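Local coordinates for enoyl-CoA hydratase (Bacillus halodurans, PDB 3LKE), which probably catalyses the reversible addition of water to the double bond of enoyl-CoA thioesters, as a member of the crotonase family, at residues E136-K140 and L165-G169. Residues are numbered along the deposited sequence; the frame is centred on the assembly and turned at random.
Sequences ENFHK and LLLEG
N137 and G169 bring the two backbones within 5.0 Å, CA to CA, where the first turn of helix 138-141 meets the C-terminal end of helix 159-168. G169 leaves that helix with a positive phi, which favours glycine, and a CB there would run into K140 NZ; its CA lies 3.5 Å from E136 O in a CA-H...O contact. A single water stitches the backbones together: it accepts a hydrogen bond from H139 N and donates to E136 O and to L166 O, so three polar backbone atoms share one partner.

The long K140 side chain is extended through chi2 and chi3 and bends at chi4 (66°), bringing NZ 3.2 Å from E168 O, a weak hydrogen bond that sets a positive charge at the carbonyl end of helix 159-168. With CG anti to the backbone N (chi1 -175°), the H139 imidazole lies against L167, whose CD2 sits over one ring face, 3.9 Å from the centroid, in a CH-pi contact displaced toward CE1. H139 CB comes 3.1 Å from L166 O, the carbonyl the water also bonds. H139 NE2 hydrogen-bonds A203 O of the second subunit; an alanine here would probably leave that carbonyl without its mate and L167 CD2 without the ring it packs on. Branched L166 serves two neighbours with one methyl: L166 CD2 lies at the edge of the F138 ring, 3.7 Å from F138 CD2, and also meets E136 CB. The aliphatic part of E136 touches L165 CD2 through CG, while E136 OE1 accepts a hydrogen bond from N118 ND2.

This pairing joins the short helix following strand 133-135 to the end of helix 159-168, just before strand 172-173. F138 and E136 also pack on helix 115-118, R250 of helix 245-253 hydrogen-bonds K140 O, and Y200 and T215 of the second subunit pack on L167 and L166, placing the contact at the subunit interface.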
ATOM      1  N   GLU A 136       3.662  20.347  -7.452  1.00 27.51           N
ATOM      2  CA  GLU A 136       2.965  20.323  -6.170  1.00 25.92           C
ATOM      3  C   GLU A 136       3.657  21.370  -5.306  1.00 27.73           C
ATOM      4  O   GLU A 136       4.768  21.145  -4.833  1.00 29.38           O
ATOM      5  CB  GLU A 136       3.105  18.950  -5.516  1.00 23.96           C
ATOM      6  CG  GLU A 136       2.684  17.813  -6.422  1.00 26.72           C
ATOM      7  CD  GLU A 136       1.182  17.673  -6.518  1.00 25.22           C
ATOM      8  OE1 GLU A 136       0.462  18.460  -5.864  1.00 27.60           O
ATOM      9  OE2 GLU A 136       0.719  16.763  -7.240  1.00 25.37           O
ATOM     10  N   ASN A 137       3.020  22.517  -5.120  1.00 25.49           N
ATOM     11  CA  ASN A 137       3.729  23.657  -4.564  1.00 27.46           C
ATOM     12  C   ASN A 137       3.219  24.105  -3.204  1.00 29.59           C
ATOM     13  O   ASN A 137       3.456  25.238  -2.790  1.00 28.72           O
ATOM     14  CB  ASN A 137       3.688  24.828  -5.542  1.00 29.13           C
ATOM     15  CG  ASN A 137       4.869  25.759  -5.383  1.00 32.40           C
ATOM     16  OD1 ASN A 137       5.975  25.333  -5.036  1.00 34.87           O
ATOM     17  ND2 ASN A 137       4.644  27.044  -5.657  1.00 38.87           N
ATOM     18  N   PHE A 138       2.522  23.209  -2.520  1.00 24.79           N
ATOM     19  CA  PHE A 138       1.911  23.528  -1.232  1.00 26.57           C
ATOM     20  C   PHE A 138       2.930  24.014  -0.194  1.00 27.01           C
ATOM     21  O   PHE A 138       2.625  24.904   0.598  1.00 27.22           O
ATOM     22  CB  PHE A 138       1.180  22.312  -0.657  1.00 26.12           C
ATOM     23  CG  PHE A 138       0.137  21.728  -1.567  1.00 24.18           C
ATOM     24  CD1 PHE A 138      -1.112  22.321  -1.687  1.00 26.86           C
ATOM     25  CD2 PHE A 138       0.395  20.563  -2.280  1.00 24.85           C
ATOM     26  CE1 PHE A 138      -2.073  21.780  -2.509  1.00 26.83           C
ATOM     27  CE2 PHE A 138      -0.572  20.018  -3.131  1.00 25.56           C
ATOM     28  CZ  PHE A 138      -1.805  20.622  -3.233  1.00 24.17           C
ATOM     29  N   HIS A 139       4.122  23.417  -0.192  1.00 24.39           N
ATOM     30  CA  HIS A 139       5.132  23.704   0.847  1.00 25.77           C
ATOM     31  C   HIS A 139       5.534  25.184   0.841  1.00 30.74           C
ATOM     32  O   HIS A 139       5.528  25.850   1.878  1.00 29.89           O
ATOM     33  CB  HIS A 139       6.364  22.817   0.643  1.00 29.56           C
ATOM     34  CG  HIS A 139       7.407  22.946   1.716  1.00 27.91           C
ATOM     35  ND1 HIS A 139       7.215  22.496   3.004  1.00 29.10           N
ATOM     36  CD2 HIS A 139       8.668  23.439   1.675  1.00 29.19           C
ATOM     37  CE1 HIS A 139       8.309  22.718   3.715  1.00 29.98           C
ATOM     38  NE2 HIS A 139       9.207  23.288   2.931  1.00 29.32           N
ATOM     39  N   LYS A 140       5.876  25.697  -0.333  1.00 26.81           N
ATOM     40  CA  LYS A 140       6.269  27.094  -0.451  1.00 30.76           C
ATOM     41  C   LYS A 140       5.076  28.027  -0.243  1.00 28.26           C
ATOM     42  O   LYS A 140       5.243  29.151   0.241  1.00 30.31           O
ATOM     43  CB  LYS A 140       6.946  27.356  -1.798  1.00 31.01           C
ATOM     44  CG  LYS A 140       8.272  26.615  -1.974  1.00 38.80           C
ATOM     45  CD  LYS A 140       8.867  26.852  -3.360  1.00 44.63           C
ATOM     46  CE  LYS A 140      10.182  26.095  -3.535  1.00 47.49           C
ATOM     47  NZ  LYS A 140      10.001  24.611  -3.517  1.00 42.46           N
ATOM     48  N   LEU A 165       8.386  14.826  -2.082  1.00 23.25           N
ATOM     49  CA  LEU A 165       7.867  15.507  -3.258  1.00 24.59           C
ATOM     50  C   LEU A 165       7.416  16.904  -2.859  1.00 25.55           C
ATOM     51  O   LEU A 165       7.698  17.881  -3.551  1.00 25.75           O
ATOM     52  CB  LEU A 165       6.688  14.728  -3.853  1.00 22.19           C
ATOM     53  CG  LEU A 165       6.131  15.326  -5.154  1.00 27.70           C
ATOM     54  CD1 LEU A 165       7.147  15.126  -6.250  1.00 30.78           C
ATOM     55  CD2 LEU A 165       4.793  14.695  -5.528  1.00 27.98           C
ATOM     56  N   LEU A 166       6.716  16.995  -1.732  1.00 23.64           N
ATOM     57  CA  LEU A 166       6.194  18.284  -1.282  1.00 29.11           C
ATOM     58  C   LEU A 166       7.321  19.209  -0.817  1.00 29.29           C
ATOM     59  O   LEU A 166       7.290  20.417  -1.073  1.00 24.79           O
ATOM     60  CB  LEU A 166       5.142  18.105  -0.177  1.00 23.74           C
ATOM     61  CG  LEU A 166       3.851  17.407  -0.628  1.00 26.83           C
ATOM     62  CD1 LEU A 166       2.888  17.151   0.536  1.00 24.66           C
ATOM     63  CD2 LEU A 166       3.154  18.196  -1.738  1.00 26.05           C
ATOM     64  N   LEU A 167       8.330  18.641  -0.167  1.00 27.77           N
ATOM     65  CA  LEU A 167       9.464  19.436   0.295  1.00 28.02           C
ATOM     66  C   LEU A 167      10.238  20.026  -0.872  1.00 31.80           C
ATOM     67  O   LEU A 167      10.724  21.151  -0.795  1.00 34.54           O
ATOM     68  CB  LEU A 167      10.423  18.598   1.140  1.00 28.12           C
ATOM     69  CG  LEU A 167      10.039  18.224   2.565  1.00 32.15           C
ATOM     70  CD1 LEU A 167      11.212  17.495   3.213  1.00 35.14           C
ATOM     71  CD2 LEU A 167       9.656  19.455   3.388  1.00 35.23           C
ATOM     72  N   GLU A 168      10.360  19.268  -1.954  1.00 28.75           N
ATOM     73  CA  GLU A 168      11.135  19.731  -3.096  1.00 31.49           C
ATOM     74  C   GLU A 168      10.405  20.774  -3.943  1.00 32.60           C
ATOM     75  O   GLU A 168      11.027  21.716  -4.443  1.00 31.56           O
ATOM     76  CB  GLU A 168      11.607  18.553  -3.941  1.00 32.51           C
ATOM     77  CG  GLU A 168      12.551  17.658  -3.177  1.00 34.87           C
ATOM     78  CD  GLU A 168      13.202  16.621  -4.045  1.00 40.23           C
ATOM     79  OE1 GLU A 168      12.765  16.457  -5.199  1.00 39.76           O
ATOM     80  OE2 GLU A 168      14.154  15.969  -3.564  1.00 47.48           O
ATOM     81  N   GLY A 169       9.093  20.598  -4.095  1.00 30.46           N
ATOM     82  CA  GLY A 169       8.263  21.542  -4.823  1.00 30.64           C
ATOM     83  C   GLY A 169       8.806  21.915  -6.191  1.00 32.76           C
ATOM     84  O   GLY A 169       8.751  23.080  -6.597  1.00 38.00           O
TER
HETATM   85  O   HOH W   1       5.290  21.677  -2.156  1.00 28.35           O